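Local coordinates for protein saframycin Mx1 synthetase B (Legionella pneumophila subsp. pneumophila, PDB 3KXW) that belongs to the AMP-binding enzyme family of the ANL clan and holds 5'-O-[(S)-(dodecanoyloxy)(hydroxy)phosphoryl]adenosine in a ligand pocket, at residues G89-P94 against A170-T175; H181-M186 against K411-Q416; S188-L193 against Q405-A410; Y327-A332 against L438-L443. All coordinates share one frame; numbering follows the deposited sequence.

Contact 1 (G89-P94 against A170-T175)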
# COMPACT_ATOMS: atom_id res chain seq x y z
N GLY A 89 -8.27 1.84 24.05
CA GLY A 89 -8.46 0.41 23.91
C GLY A 89 -9.47 0.04 22.83
O GLY A 89 -9.95 -1.09 22.77
N CYS A 90 -9.78 1.00 21.97
CA CYS A 90 -10.71 0.77 20.87
C CYS A 90 -9.95 0.27 19.64
O CYS A 90 -8.75 0.49 19.51
CB CYS A 90 -11.49 2.05 20.54
SG CYS A 90 -12.58 2.60 21.91
N ILE A 91 -10.67 -0.44 18.77
CA ILE A 91 -10.10 -1.01 17.56
C ILE A 91 -10.23 0.03 16.44
O ILE A 91 -11.33 0.34 16.00
CB ILE A 91 -10.79 -2.32 17.18
CG1 ILE A 91 -10.63 -3.36 18.31
CG2 ILE A 91 -10.28 -2.87 15.81
CD1 ILE A 91 -11.28 -4.68 18.01
N ALA A 92 -9.10 0.59 15.99
CA ALA A 92 -9.15 1.61 14.95
C ALA A 92 -9.51 1.00 13.62
O ALA A 92 -9.00 -0.06 13.28
CB ALA A 92 -7.80 2.36 14.86
N VAL A 93 -10.37 1.67 12.85
CA VAL A 93 -10.73 1.21 11.52
C VAL A 93 -10.61 2.35 10.51
O VAL A 93 -11.57 3.09 10.25
CB VAL A 93 -12.18 0.59 11.45
CG1 VAL A 93 -12.44 0.02 10.05
CG2 VAL A 93 -12.36 -0.49 12.54
N PRO A 94 -9.42 2.50 9.93
CA PRO A 94 -9.15 3.56 8.95
C PRO A 94 -9.79 3.32 7.59
O PRO A 94 -9.70 2.20 7.07
CB PRO A 94 -7.62 3.51 8.78
CG PRO A 94 -7.10 2.80 9.95
CD PRO A 94 -8.19 1.80 10.32
N ALA A 170 -5.66 -4.24 18.15
CA ALA A 170 -5.36 -2.82 18.11
C ALA A 170 -6.07 -2.11 16.96
O ALA A 170 -6.62 -1.02 17.14
CB ALA A 170 -3.84 -2.61 17.99
N PHE A 171 -6.10 -2.73 15.78
CA PHE A 171 -6.76 -2.11 14.64
C PHE A 171 -7.12 -3.10 13.57
O PHE A 171 -6.59 -4.20 13.54
CB PHE A 171 -5.91 -0.98 14.04
CG PHE A 171 -4.62 -1.43 13.42
CD1 PHE A 171 -4.47 -1.52 12.04
CD2 PHE A 171 -3.51 -1.69 14.22
CE1 PHE A 171 -3.23 -1.91 11.46
CE2 PHE A 171 -2.29 -2.07 13.65
CZ PHE A 171 -2.16 -2.18 12.27
N LEU A 172 -8.04 -2.73 12.70
CA LEU A 172 -8.34 -3.54 11.55
C LEU A 172 -7.68 -2.93 10.33
O LEU A 172 -7.87 -1.76 10.06
CB LEU A 172 -9.84 -3.60 11.31
CG LEU A 172 -10.69 -4.20 12.42
CD1 LEU A 172 -12.16 -4.33 11.98
CD2 LEU A 172 -10.13 -5.54 12.88
N GLN A 173 -6.91 -3.71 9.59
CA GLN A 173 -6.46 -3.21 8.31
C GLN A 173 -7.13 -3.95 7.17
O GLN A 173 -6.97 -5.16 7.00
CB GLN A 173 -4.92 -3.18 8.18
CG GLN A 173 -4.15 -4.44 8.46
CD GLN A 173 -2.61 -4.27 8.18
OE1 GLN A 173 -2.19 -3.26 7.61
NE2 GLN A 173 -1.79 -5.23 8.62
N TYR A 174 -7.91 -3.21 6.39
CA TYR A 174 -8.63 -3.79 5.27
C TYR A 174 -7.74 -3.89 4.05
O TYR A 174 -7.06 -2.94 3.68
CB TYR A 174 -9.90 -2.99 4.99
CG TYR A 174 -10.99 -3.35 5.97
CD1 TYR A 174 -11.87 -4.37 5.69
CD2 TYR A 174 -11.10 -2.70 7.18
CE1 TYR A 174 -12.85 -4.72 6.57
CE2 TYR A 174 -12.09 -3.05 8.08
CZ TYR A 174 -12.95 -4.06 7.78
OH TYR A 174 -13.92 -4.43 8.69
N THR A 175 -7.72 -5.07 3.42
CA THR A 175 -6.82 -5.28 2.29
C THR A 175 -7.51 -4.87 1.01
O THR A 175 -8.72 -4.66 1.00
CB THR A 175 -6.42 -6.75 2.16
OG1 THR A 175 -7.59 -7.54 1.94
CG2 THR A 175 -5.73 -7.23 3.42
O HOH W 1 -8.40 -0.40 7.40

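Contact 2 (H181-M186 against K411-Q416)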
# COMPACT_ATOMS: atom_id res chain seq x y z
N HIS A 181 -16.58 -8.54 -0.15
CA HIS A 181 -16.60 -8.73 1.30
C HIS A 181 -15.22 -8.35 1.85
O HIS A 181 -14.40 -9.22 2.10
CB HIS A 181 -16.93 -10.18 1.66
CG HIS A 181 -18.29 -10.62 1.20
ND1 HIS A 181 -19.45 -10.28 1.87
CD2 HIS A 181 -18.67 -11.38 0.15
CE1 HIS A 181 -20.49 -10.81 1.25
NE2 HIS A 181 -20.05 -11.48 0.20
N PRO A 182 -14.97 -7.05 2.01
CA PRO A 182 -13.63 -6.59 2.36
C PRO A 182 -13.13 -7.31 3.60
O PRO A 182 -13.91 -7.50 4.55
CB PRO A 182 -13.84 -5.10 2.66
CG PRO A 182 -14.99 -4.71 1.80
CD PRO A 182 -15.91 -5.93 1.81
N LYS A 183 -11.86 -7.68 3.59
CA LYS A 183 -11.26 -8.44 4.70
C LYS A 183 -10.52 -7.51 5.63
O LYS A 183 -9.55 -6.86 5.23
CB LYS A 183 -10.27 -9.48 4.16
CG LYS A 183 -10.89 -10.61 3.34
CD LYS A 183 -9.77 -11.43 2.68
CE LYS A 183 -10.19 -12.85 2.34
NZ LYS A 183 -11.11 -12.86 1.17
N GLY A 184 -11.00 -7.41 6.87
CA GLY A 184 -10.39 -6.59 7.89
C GLY A 184 -9.47 -7.43 8.77
O GLY A 184 -9.92 -8.20 9.63
N VAL A 185 -8.18 -7.31 8.51
CA VAL A 185 -7.19 -8.09 9.23
C VAL A 185 -7.07 -7.58 10.67
O VAL A 185 -6.88 -6.39 10.91
CB VAL A 185 -5.82 -8.02 8.53
CG1 VAL A 185 -4.76 -8.74 9.37
CG2 VAL A 185 -5.94 -8.59 7.10
N MSE A 186 -7.20 -8.50 11.63
CA MSE A 186 -7.19 -8.13 13.04
C MSE A 186 -5.75 -8.12 13.56
O MSE A 186 -5.19 -9.17 13.84
CB MSE A 186 -8.02 -9.15 13.82
CG MSE A 186 -9.42 -9.29 13.22
SE MSE A 186 -10.34 -10.94 13.81
CE MSE A 186 -10.38 -10.64 15.70
N LYS A 411 -4.51 -12.27 13.72
CA LYS A 411 -5.46 -13.12 14.40
C LYS A 411 -6.61 -13.65 13.52
O LYS A 411 -7.32 -14.59 13.89
CB LYS A 411 -6.03 -12.32 15.60
CG LYS A 411 -7.17 -13.00 16.36
CD LYS A 411 -6.80 -14.40 16.81
CE LYS A 411 -7.81 -14.91 17.84
NZ LYS A 411 -7.39 -16.26 18.36
N GLY A 412 -6.82 -13.07 12.35
CA GLY A 412 -7.90 -13.52 11.49
C GLY A 412 -8.49 -12.33 10.76
O GLY A 412 -7.94 -11.24 10.79
N TYR A 413 -9.61 -12.55 10.09
CA TYR A 413 -10.36 -11.49 9.46
C TYR A 413 -11.60 -11.20 10.32
O TYR A 413 -12.31 -12.14 10.70
CB TYR A 413 -10.83 -11.93 8.08
CG TYR A 413 -9.71 -12.29 7.12
CD1 TYR A 413 -8.76 -11.34 6.72
CD2 TYR A 413 -9.63 -13.56 6.59
CE1 TYR A 413 -7.75 -11.69 5.81
CE2 TYR A 413 -8.64 -13.91 5.70
CZ TYR A 413 -7.70 -12.98 5.31
OH TYR A 413 -6.73 -13.37 4.40
N TRP A 414 -11.85 -9.93 10.59
CA TRP A 414 -12.98 -9.55 11.45
C TRP A 414 -14.30 -10.16 10.97
O TRP A 414 -14.73 -9.90 9.86
CB TRP A 414 -13.12 -8.03 11.56
CG TRP A 414 -14.12 -7.67 12.60
CD1 TRP A 414 -15.43 -7.33 12.40
CD2 TRP A 414 -13.90 -7.65 14.00
NE1 TRP A 414 -16.04 -7.09 13.61
CE2 TRP A 414 -15.12 -7.28 14.61
CE3 TRP A 414 -12.80 -7.91 14.81
CZ2 TRP A 414 -15.27 -7.15 16.00
CZ3 TRP A 414 -12.94 -7.77 16.20
CH2 TRP A 414 -14.17 -7.40 16.77
N ASN A 415 -14.91 -10.98 11.81
CA ASN A 415 -16.25 -11.50 11.53
C ASN A 415 -16.36 -12.29 10.22
O ASN A 415 -17.39 -12.26 9.55
CB ASN A 415 -17.25 -10.33 11.52
CG ASN A 415 -18.68 -10.80 11.64
OD1 ASN A 415 -18.96 -11.75 12.36
ND2 ASN A 415 -19.60 -10.16 10.90
N GLN A 416 -15.28 -12.98 9.84
CA GLN A 416 -15.28 -13.84 8.65
C GLN A 416 -14.61 -15.16 9.01
O GLN A 416 -13.43 -15.39 8.70
CB GLN A 416 -14.57 -13.17 7.46
CG GLN A 416 -15.30 -11.92 6.91
CD GLN A 416 -14.86 -11.54 5.51
OE1 GLN A 416 -14.89 -12.36 4.60
NE2 GLN A 416 -14.48 -10.28 5.32
O HOH W 2 -13.73 -11.97 2.16
O HOH W 3 -13.52 -8.70 7.59

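Contact 3 (S188-L193 against Q405-A410)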
# COMPACT_ATOMS: atom_id res chain seq x y z
N SER A 188 -3.19 -7.47 16.39
CA SER A 188 -3.15 -7.31 17.85
C SER A 188 -2.04 -6.35 18.25
O SER A 188 -1.18 -6.02 17.44
CB SER A 188 -2.94 -8.68 18.54
OG SER A 188 -1.62 -9.14 18.33
N HIS A 189 -2.07 -5.89 19.50
CA HIS A 189 -1.00 -5.06 20.00
C HIS A 189 0.36 -5.77 19.94
O HIS A 189 1.38 -5.13 19.64
CB HIS A 189 -1.32 -4.58 21.43
CG HIS A 189 -2.28 -3.44 21.46
ND1 HIS A 189 -1.90 -2.15 21.18
CD2 HIS A 189 -3.62 -3.40 21.71
CE1 HIS A 189 -2.95 -1.36 21.25
NE2 HIS A 189 -4.01 -2.08 21.57
N HIS A 190 0.36 -7.07 20.21
CA HIS A 190 1.58 -7.89 20.14
C HIS A 190 2.04 -8.06 18.68
O HIS A 190 3.24 -7.98 18.39
CB HIS A 190 1.34 -9.25 20.84
CG HIS A 190 2.56 -10.10 21.03
ND1 HIS A 190 3.60 -9.75 21.87
CD2 HIS A 190 2.87 -11.33 20.55
CE1 HIS A 190 4.52 -10.70 21.85
NE2 HIS A 190 4.10 -11.67 21.05
N ASN A 191 1.09 -8.26 17.77
CA ASN A 191 1.44 -8.37 16.34
C ASN A 191 2.18 -7.13 15.88
O ASN A 191 3.18 -7.20 15.20
CB ASN A 191 0.18 -8.45 15.46
CG ASN A 191 -0.51 -9.80 15.52
OD1 ASN A 191 0.11 -10.86 15.73
ND2 ASN A 191 -1.82 -9.78 15.27
N LEU A 192 1.60 -5.98 16.23
CA LEU A 192 2.10 -4.69 15.81
C LEU A 192 3.51 -4.44 16.34
O LEU A 192 4.42 -4.14 15.57
CB LEU A 192 1.15 -3.60 16.29
CG LEU A 192 1.59 -2.16 15.99
CD1 LEU A 192 1.74 -1.91 14.49
CD2 LEU A 192 0.62 -1.18 16.61
N LEU A 193 3.70 -4.56 17.65
CA LEU A 193 5.04 -4.35 18.20
C LEU A 193 6.03 -5.35 17.62
O LEU A 193 7.18 -5.02 17.37
CB LEU A 193 5.04 -4.43 19.73
CG LEU A 193 4.32 -3.31 20.51
CD1 LEU A 193 4.43 -3.64 22.03
CD2 LEU A 193 4.91 -1.94 20.19
N GLN A 405 4.94 -17.99 9.32
CA GLN A 405 4.69 -18.13 10.76
C GLN A 405 5.55 -17.19 11.58
O GLN A 405 6.75 -17.10 11.36
CB GLN A 405 4.91 -19.59 11.24
CG GLN A 405 4.97 -19.71 12.77
CD GLN A 405 5.06 -21.16 13.24
OE1 GLN A 405 6.00 -21.89 12.89
NE2 GLN A 405 4.08 -21.58 14.03
N SER A 406 4.93 -16.48 12.52
CA SER A 406 5.67 -15.70 13.51
C SER A 406 4.68 -14.95 14.39
O SER A 406 3.47 -14.96 14.15
CB SER A 406 6.59 -14.66 12.83
OG SER A 406 5.88 -13.45 12.53
N ASN A 407 5.20 -14.26 15.40
CA ASN A 407 4.37 -13.44 16.27
C ASN A 407 3.73 -12.24 15.55
O ASN A 407 2.88 -11.54 16.12
CB ASN A 407 5.18 -12.98 17.47
CG ASN A 407 5.38 -14.10 18.50
OD1 ASN A 407 6.32 -14.05 19.29
ND2 ASN A 407 4.51 -15.09 18.48
N SER A 408 4.14 -11.98 14.31
CA SER A 408 3.52 -10.92 13.50
C SER A 408 2.30 -11.41 12.73
O SER A 408 1.58 -10.61 12.12
CB SER A 408 4.54 -10.32 12.49
OG SER A 408 5.53 -9.53 13.17
N VAL A 409 2.07 -12.71 12.72
CA VAL A 409 0.91 -13.24 12.00
C VAL A 409 -0.37 -12.87 12.73
O VAL A 409 -0.52 -13.16 13.92
CB VAL A 409 0.99 -14.76 11.79
CG1 VAL A 409 -0.37 -15.28 11.34
CG2 VAL A 409 2.10 -15.09 10.76
N ALA A 410 -1.26 -12.24 12.00
CA ALA A 410 -2.48 -11.67 12.57
C ALA A 410 -3.47 -12.74 13.04
O ALA A 410 -3.32 -13.94 12.77
CB ALA A 410 -3.13 -10.73 11.56

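Contact 4 (Y327-A332 against L438-L443). With 1ZZ (5'-O-[(S)-(dodecanoyloxy)(hydroxy)phosphoryl]adenosine), chain B.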
# COMPACT_ATOMS: atom_id res chain seq x y z
N TYR A 327 9.10 -8.18 0.81
CA TYR A 327 7.82 -8.83 0.59
C TYR A 327 7.04 -8.87 1.90
O TYR A 327 7.63 -8.96 2.97
CB TYR A 327 8.04 -10.26 0.09
CG TYR A 327 6.83 -11.18 0.23
CD1 TYR A 327 5.81 -11.16 -0.71
CD2 TYR A 327 6.71 -12.05 1.31
CE1 TYR A 327 4.69 -12.00 -0.59
CE2 TYR A 327 5.60 -12.87 1.43
CZ TYR A 327 4.61 -12.85 0.48
OH TYR A 327 3.52 -13.69 0.63
N GLY A 328 5.73 -8.75 1.81
CA GLY A 328 4.89 -8.90 2.99
C GLY A 328 3.42 -8.76 2.63
O GLY A 328 3.07 -8.59 1.45
N LEU A 329 2.57 -8.85 3.64
CA LEU A 329 1.12 -8.71 3.46
C LEU A 329 0.46 -8.38 4.79
O LEU A 329 1.03 -8.62 5.85
CB LEU A 329 0.46 -9.92 2.82
CG LEU A 329 0.79 -11.41 3.02
CD1 LEU A 329 1.84 -11.78 4.08
CD2 LEU A 329 -0.46 -12.32 3.04
N ALA A 330 -0.75 -7.85 4.71
CA ALA A 330 -1.44 -7.36 5.90
C ALA A 330 -1.67 -8.48 6.91
O ALA A 330 -1.64 -8.25 8.11
CB ALA A 330 -2.75 -6.73 5.52
N GLU A 331 -1.91 -9.69 6.40
CA GLU A 331 -2.19 -10.86 7.24
C GLU A 331 -1.00 -11.22 8.13
O GLU A 331 -1.14 -11.92 9.14
CB GLU A 331 -2.62 -12.06 6.39
CG GLU A 331 -4.04 -11.95 5.84
CD GLU A 331 -4.11 -11.22 4.51
OE1 GLU A 331 -3.14 -10.49 4.18
OE2 GLU A 331 -5.12 -11.39 3.78
N ALA A 332 0.19 -10.75 7.74
CA ALA A 332 1.38 -10.94 8.55
C ALA A 332 1.86 -9.62 9.14
O ALA A 332 3.04 -9.43 9.44
CB ALA A 332 2.48 -11.60 7.75
N LEU A 438 0.15 -19.06 8.17
CA LEU A 438 -0.59 -18.20 7.27
C LEU A 438 -0.37 -18.63 5.83
O LEU A 438 0.77 -18.71 5.35
CB LEU A 438 -0.15 -16.75 7.45
CG LEU A 438 -0.50 -15.75 6.35
CD1 LEU A 438 -2.02 -15.55 6.27
CD2 LEU A 438 0.24 -14.46 6.68
N ARG A 439 -1.46 -18.93 5.14
CA ARG A 439 -1.41 -19.22 3.71
C ARG A 439 -1.59 -17.92 2.90
O ARG A 439 -2.66 -17.33 2.92
CB ARG A 439 -2.48 -20.25 3.35
CG ARG A 439 -2.26 -21.64 4.03
CD ARG A 439 -3.19 -22.74 3.46
NE ARG A 439 -2.91 -23.08 2.06
CZ ARG A 439 -3.47 -24.09 1.40
NH1 ARG A 439 -4.36 -24.88 2.01
NH2 ARG A 439 -3.16 -24.33 0.14
N THR A 440 -0.54 -17.47 2.20
CA THR A 440 -0.59 -16.13 1.62
C THR A 440 -1.37 -16.02 0.31
O THR A 440 -1.76 -14.92 -0.10
CB THR A 440 0.82 -15.59 1.38
OG1 THR A 440 1.49 -16.41 0.40
CG2 THR A 440 1.61 -15.64 2.69
N GLY A 441 -1.54 -17.14 -0.37
CA GLY A 441 -2.07 -17.09 -1.73
C GLY A 441 -1.02 -16.75 -2.77
O GLY A 441 -1.32 -16.73 -3.96
N ASP A 442 0.20 -16.48 -2.31
CA ASP A 442 1.32 -16.14 -3.19
C ASP A 442 2.16 -17.36 -3.55
O ASP A 442 2.35 -18.24 -2.72
CB ASP A 442 2.21 -15.10 -2.50
CG ASP A 442 1.51 -13.79 -2.28
OD1 ASP A 442 0.83 -13.33 -3.22
OD2 ASP A 442 1.63 -13.22 -1.18
N LEU A 443 2.66 -17.41 -4.79
CA LEU A 443 3.55 -18.49 -5.20
C LEU A 443 4.98 -17.95 -5.28
O LEU A 443 5.19 -16.81 -5.66
CB LEU A 443 3.17 -19.04 -6.57
CG LEU A 443 1.85 -19.79 -6.70
CD1 LEU A 443 1.59 -20.18 -8.14
CD2 LEU A 443 1.84 -21.01 -5.80
P 1ZZ B . -1.23 -6.07 1.16
C1 1ZZ B . 9.87 1.64 6.77
N1 1ZZ B . 3.24 -8.43 -2.81
O1 1ZZ B . 1.68 -5.04 0.10
C2 1ZZ B . 9.20 0.93 5.59
N2 1ZZ B . 5.12 -7.69 -1.86
O2 1ZZ B . 0.14 -5.40 1.84
C3 1ZZ B . 9.16 -0.59 5.78
N3 1ZZ B . 4.33 -9.55 -4.92
O3 1ZZ B . -1.89 -6.88 2.16
C4 1ZZ B . 8.13 -1.23 4.84
N4 1ZZ B . 6.73 -9.27 -4.92
O4 1ZZ B . -2.18 -4.86 0.67
C5 1ZZ B . 8.34 -2.75 4.66
N5 1ZZ B . 7.96 -8.25 -3.22
O5 1ZZ B . -0.85 -6.97 -0.19
C6 1ZZ B . 7.35 -3.25 3.60
O6 1ZZ B . 0.90 -7.83 -2.26
C7 1ZZ B . 7.38 -4.70 3.05
O7 1ZZ B . 0.74 -10.54 -3.30
C8 1ZZ B . 6.44 -5.09 1.89
O8 1ZZ B . 0.23 -10.92 -0.91
C9 1ZZ B . 5.05 -5.43 2.46
C10 1ZZ B . 3.88 -5.15 1.49
C11 1ZZ B . 2.55 -5.27 2.29
C12 1ZZ B . 1.43 -5.69 1.31
C13 1ZZ B . 0.11 -8.00 -0.13
C14 1ZZ B . 0.27 -8.58 -1.39
C15 1ZZ B . 1.04 -9.95 -1.36
C16 1ZZ B . 1.48 -10.12 -2.59
C17 1ZZ B . 1.89 -8.77 -2.91
C18 1ZZ B . 3.85 -7.73 -1.70
C19 1ZZ B . 5.41 -8.36 -3.16
C20 1ZZ B . 4.31 -8.83 -3.67
C21 1ZZ B . 5.47 -9.73 -5.54
C22 1ZZ B . 6.73 -8.66 -3.85
O HOH W 4 -4.34 -14.56 3.18

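Contact 1 (G89-P94 against A170-T175)
Tyr174 offers its ring to Val93: the methyl CG1 of Val93 comes obliquely to ring atom CE2 of Tyr174, 3.7 Å away, while water 1 lies in the ring plane at its edge. The ring of Phe171 goes the other way. With chi1 at 65° its CG sits between the backbone N and the carbonyl carbon, which leads the ring off to meet Phe82 edge-to-face. The backbones form one parallel bridge, Ala92 with Phe171, and this sets CB of Phe171 3.9 Å from CB of Ala92.

Leu172 is bordered by two branched residues. CG2 of Ile91 lies 3.7 Å from CG of Leu172, and Val93 runs beside Leu172 in the same direction, its CG2 3.9 Å from CD1 of Leu172. At the bridge Ala92 N donates to Ala170 O (3.2 Å) and Leu172 N to Ala92 O (2.9 Å). The strand axes diverge by 27°, consistent with pairing that stops there. Beyond it water 1 takes over, donating to Pro94 O and Leu172 O and accepting from Tyr174 N.

Strand 91-95 pairs on its other side, in parallel, with strand 67-71, while strand 169-174 pairs antiparallel with strand 184-188, where Ala170 and Phe171 form a classic bulge facing Val187. Helix 101-114 touches Val93, Leu172 and Tyr174, whose OH bonds Asn113; helix 220-233 packs on Phe171.

Contact 2 (H181-M186 against K411-Q416)
Val185 and Tyr413 face each other as a non-hydrogen-bonded antiparallel pair, flanked by two backbone bonds: Trp414 N to Gly184 O (2.8 Å) and Met186 N to Gly412 O (3.0 Å). A third, Lys411 N to Met186 O (3.2 Å), extends the pairing past Gly412, and the type II turn Tyr413-Gln416 then carries the chain off towards helix 417-424.

The aromatic contacts lie along this pairing. Lys183 crosses one face of the Tyr413 ring in a CH-pi contact, its CD 3.9 Å from the ring centroid and offset toward the rim. At the edge of the same ring, CG2 of Val185 stands 3.8 Å from CE1 of Tyr413. Met186, modelled as selenomethionine, makes a Met-aromatic contact with Trp414. A bend at chi3 (60°) sets its CE 3.8 Å from CE3 of Trp414, while CG lies at the indole edge, in plane.

Among polar side chains, Gln416 donates through NE2 to water 3, which also takes the N-H of Gly184 and donates to Trp414 O; a weak bond runs from NE2 of Gln416 to His181 O (3.4 Å). Water 2 joins His181 O, Lys183 NZ and Gln416 OE1. The phenol OH of Tyr413 is bonded to Glu331.

Lys183 thus has a divided role: its methylenes cover the phenol, while the chain bends at chi4 to bring NZ to Ser178, Glu419 and water 2. Its charge is probably balanced by Glu419 rather than by the ring, from which NZ is too distant for more than a weak cation-pi attraction.

Contact 3 (S188-L193 against Q405-A410)
The first turn of helix 189-202 carries Asn191 and His190 against a type I beta turn, Ser406 to Val409, that follows strand 400-405. Both elements have a serine fixing their backbone. Ser188 is the N-cap of the helix, its OG accepting from Asn191 N at 2.9 Å, and Ser406 forms an ST turn in which its OG accepts from Ser408 N at 2.9 Å. The turn itself is closed by Val409 N bonding Ser406 O.

The two backbones come very close, with CA of Asn191 4.3 Å from CA of Ser408. At this range Asn191 uses its own CA: a CA-H...O contact reaches Asn407 O at 3.5 Å, with an angle of 162° at the hydrogen. CG of Asn191 lies beside the backbone N and anti to the carbonyl carbon (chi1 -75°), which swings the amide across to the turn; CG is 3.7 Å from Val409 O and 3.9 Å from Asn407 O. The amide therefore sits among backbone carbonyls of the turn, with Ala410 just beyond. His190 covers the outer side of the contact. Its NE2 edge comes near the amide of Asn407, NE2 to OD1 3.7 Å, the two planes 57° apart.

Further along the same helix, Asp194 and Asn195 bond OG of Ser408. On the far side of the helix, Leu192 packs on Phe171 of strand 169-174 and on Leu228 of helix 220-233, whereas Ala410, just after the turn, is backbone-bonded to Glu331, next to strand 323-328.

Contact 4 (Y327-A332 against L438-L443)
Tyr327 carries CG anti to its backbone N (chi1 162°) and Asp442 carries CG anti to its carbonyl carbon (chi1 -65°); the two side chains then approach from opposite directions across the pocket. They belong to two core motifs of the ANL superfamily: Tyr327-Glu331 is the Tyr-Gly-Leu-Ala-Glu sequence (A5), and Thr440-Asp442 the Thr-Gly-Asp sequence (A7).

Tyr327 OH donates to OD2 of Asp442 at 2.7 Å, where it meets the anti lone pair of that oxygen. This oxygen lies in the ring plane, at its edge, although the carboxylate is turned 78° from the ring. The same OD2 accepts from hydroxyl O8 of the ligand 1ZZ at 2.7 Å, and OD1 of Asp442 accepts from its hydroxyl O7 at 2.8 Å. Both carboxylate oxygens thus grip the ribose, and the tyrosine bond to OD2 and a salt bridge from Arg456 to OD1 probably help to hold the carboxylate's orientation. Thr440 shapes the backbone beneath: its OG1 accepts from Asp442 N at 3.0 Å, an ST turn, and also bonds Ile402.

Apolar groups fill the rest of the contact. Leu329 and Leu438 meet tip to tip, and CD2 of Leu329 also rests against CB of Thr440. Glu331 crosses Leu438 at about a right angle, its CB 3.5 Å from CD1 of Leu438. CB of Ala332 closes the row 3.8 Å from CD2 of Leu438. At the phosphate end, Ala330 N donates to O3 of 1ZZ at 3.0 Å.

In the fold
From the N terminus, contact 1 comes first: it brings strand 169-174 back to strand 91-95 and is complete before the others open. Strand 184-188 follows, pairs with strand 169-174, and starts contact 2, which closes a long loop ending at 411-416. Contact 3 nests inside that loop, since helix 189-202 and residues 405-410 lie within it. Contact 4 crosses both, because 327-332 falls inside their loops and 438-443 beyond them. Residue Glu331 of contact 4 reaches both contact 2 and contact 3. Together the contacts tie the sheet carrying strand 91-95 to the antiparallel sheet of strands 400-405 and 442-447, beside the ligand.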